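Local atomic coordinates of elongation factor 1-beta (Pyrococcus horikoshii OT-3, PDB entry 7CSL), a protein that probably promotes the exchange of GDP for GTP on elongation factor 1-alpha, regenerating the GTP-bound form that carries aminoacyl-tRNA in protein synthesis. Residues C[13-16]-C[17-21]. Sequence-based numbering, arbitrary orientation.
Sequences MPTD and PDVNL
The side chain of Asp-16, first residue of a turn, reaches forward to Pro-17 and Asp-18. Its CB is held beside the Pro-17 N by the peptide link itself. With CG anti to the backbone N (chi1 -166°), the carboxylate is carried forward along the chain, where OD1 rests 3.3 Å from the Pro-17 CD. OD2, the other branch, accepts the backbone N-H of Asp-18 (N to OD2 3.2 Å), which comes from above the carboxylate plane. The same OD2 approaches the Asp-18 CB and accepts a hydrogen bond from a water whose oxygen lies 2.8 Å from the Asp-16 OD2. That water also donates, weakly, to the Asp-18 OD2, bridging two side chains that run side by side, with their carboxylate planes nearly perpendicular; it would probably ease the repulsion between them. The backbone of the same residue closes the turn: Asp-16 O accepts the Val-19 N-H (N to O 3.1 Å) in a nearly straight bond (168° at the hydrogen), although the donor stands well above the carbonyl plane. Val-19 turns inward, its CG2 lying 3.5 Å from the Thr-15 OG1 and 4.0 Å from the Pro-14 CB. Leu-21 CD2 reaches the same proline carbon at 4.3 Å, so that Val-19 and Leu-21 both pack on Pro-14 at the end of strand 6-14. Asn-20 N-caps helix 21-29, its OD1 accepting the Glu-23 N-H. The arrangement is a type I beta turn with an Asx turn at its first residue, linking strand 6-14 to helix 21-29 in the guanine nucleotide exchange domain.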
ATOM      1  N   MET C  13     -14.554   4.636  11.416  1.00 36.48           N
ATOM      2  CA  MET C  13     -15.646   5.534  11.102  1.00 39.08           C
ATOM      3  C   MET C  13     -16.812   5.311  12.065  1.00 38.32           C
ATOM      4  O   MET C  13     -17.143   4.150  12.386  1.00 39.36           O
ATOM      5  CB  MET C  13     -16.126   5.350   9.647  1.00 38.74           C
ATOM      6  CG  MET C  13     -15.148   5.835   8.606  1.00 38.46           C
ATOM      7  SD  MET C  13     -14.962   7.653   8.602  1.00 41.60           S
ATOM      8  CE  MET C  13     -16.482   8.120   7.768  1.00 40.68           C
ATOM      9  N   PRO C  14     -17.418   6.413  12.550  1.00 38.51           N
ATOM     10  CA  PRO C  14     -18.524   6.322  13.471  1.00 37.91           C
ATOM     11  C   PRO C  14     -19.842   6.085  12.704  1.00 41.14           C
ATOM     12  O   PRO C  14     -19.907   6.407  11.534  1.00 39.75           O
ATOM     13  CB  PRO C  14     -18.527   7.692  14.117  1.00 40.54           C
ATOM     14  CG  PRO C  14     -18.076   8.599  13.039  1.00 39.03           C
ATOM     15  CD  PRO C  14     -17.038   7.822  12.299  1.00 37.75           C
ATOM     16  N   THR C  15     -20.865   5.520  13.358  1.00 43.62           N
ATOM     17  CA  THR C  15     -22.189   5.297  12.708  1.00 45.78           C
ATOM     18  C   THR C  15     -22.925   6.592  12.377  1.00 45.35           C
ATOM     19  O   THR C  15     -23.739   6.617  11.439  1.00 46.01           O
ATOM     20  CB  THR C  15     -23.144   4.443  13.572  1.00 45.87           C
ATOM     21  OG1 THR C  15     -23.157   4.975  14.894  1.00 41.54           O
ATOM     22  CG2 THR C  15     -22.717   3.016  13.586  1.00 43.04           C
ATOM     23  N   ASP C  16     -22.591   7.659  13.092  1.00 44.77           N
ATOM     24  CA  ASP C  16     -23.275   8.909  12.981  1.00 53.81           C
ATOM     25  C   ASP C  16     -22.418  10.124  13.426  1.00 49.16           C
ATOM     26  O   ASP C  16     -21.586  10.007  14.336  1.00 44.63           O
ATOM     27  CB  ASP C  16     -24.475   8.786  13.915  1.00 63.28           C
ATOM     28  CG  ASP C  16     -25.470   9.835  13.692  1.00 67.20           C
ATOM     29  OD1 ASP C  16     -26.069   9.827  12.591  1.00 69.17           O
ATOM     30  OD2 ASP C  16     -25.640  10.663  14.611  1.00 74.92           O
ATOM     31  N   PRO C  17     -22.655  11.310  12.825  1.00 44.42           N
ATOM     32  CA  PRO C  17     -21.935  12.508  13.274  1.00 46.35           C
ATOM     33  C   PRO C  17     -22.076  12.872  14.760  1.00 51.15           C
ATOM     34  O   PRO C  17     -21.209  13.579  15.272  1.00 52.72           O
ATOM     35  CB  PRO C  17     -22.542  13.630  12.451  1.00 44.32           C
ATOM     36  CG  PRO C  17     -23.194  13.004  11.299  1.00 45.58           C
ATOM     37  CD  PRO C  17     -23.407  11.548  11.588  1.00 43.74           C
ATOM     38  N   ASP C  18     -23.155  12.424  15.420  1.00 53.40           N
ATOM     39  CA  ASP C  18     -23.411  12.685  16.853  1.00 58.30           C
ATOM     40  C   ASP C  18     -22.901  11.587  17.809  1.00 56.61           C
ATOM     41  O   ASP C  18     -23.196  11.636  18.991  1.00 53.90           O
ATOM     42  CB  ASP C  18     -24.924  12.911  17.109  1.00 60.25           C
ATOM     43  CG  ASP C  18     -25.460  14.221  16.505  1.00 67.44           C
ATOM     44  OD1 ASP C  18     -24.675  15.048  15.995  1.00 73.20           O
ATOM     45  OD2 ASP C  18     -26.697  14.423  16.541  1.00 74.23           O
ATOM     46  N   VAL C  19     -22.138  10.613  17.314  1.00 51.80           N
ATOM     47  CA  VAL C  19     -21.459   9.647  18.192  1.00 49.90           C
ATOM     48  C   VAL C  19     -20.487  10.381  19.132  1.00 45.53           C
ATOM     49  O   VAL C  19     -19.730  11.253  18.725  1.00 47.26           O
ATOM     50  CB  VAL C  19     -20.683   8.555  17.391  1.00 49.88           C
ATOM     51  CG1 VAL C  19     -19.824   7.697  18.320  1.00 51.13           C
ATOM     52  CG2 VAL C  19     -21.643   7.675  16.606  1.00 47.82           C
ATOM     53  N   ASN C  20     -20.551  10.032  20.405  1.00 47.86           N
ATOM     54  CA  ASN C  20     -19.606  10.490  21.390  1.00 49.16           C
ATOM     55  C   ASN C  20     -18.278   9.770  21.114  1.00 48.28           C
ATOM     56  O   ASN C  20     -18.145   8.576  21.367  1.00 44.86           O
ATOM     57  CB  ASN C  20     -20.132  10.176  22.783  1.00 52.81           C
ATOM     58  CG  ASN C  20     -19.301  10.799  23.883  1.00 54.91           C
ATOM     59  OD1 ASN C  20     -18.071  10.845  23.822  1.00 50.01           O
ATOM     60  ND2 ASN C  20     -19.984  11.260  24.922  1.00 57.91           N
ATOM     61  N   LEU C  21     -17.311  10.520  20.605  1.00 45.40           N
ATOM     62  CA  LEU C  21     -16.028   9.961  20.170  1.00 46.83           C
ATOM     63  C   LEU C  21     -15.107   9.662  21.362  1.00 51.56           C
ATOM     64  O   LEU C  21     -14.278   8.746  21.275  1.00 47.30           O
ATOM     65  CB  LEU C  21     -15.362  10.905  19.156  1.00 49.37           C
ATOM     66  CG  LEU C  21     -16.178  11.222  17.889  1.00 49.99           C
ATOM     67  CD1 LEU C  21     -15.633  12.450  17.142  1.00 49.30           C
ATOM     68  CD2 LEU C  21     -16.260  10.011  16.962  1.00 52.09           C
TER
HETATM   69  O   HOH W   1     -27.172  12.940  14.353  1.00 67.15           O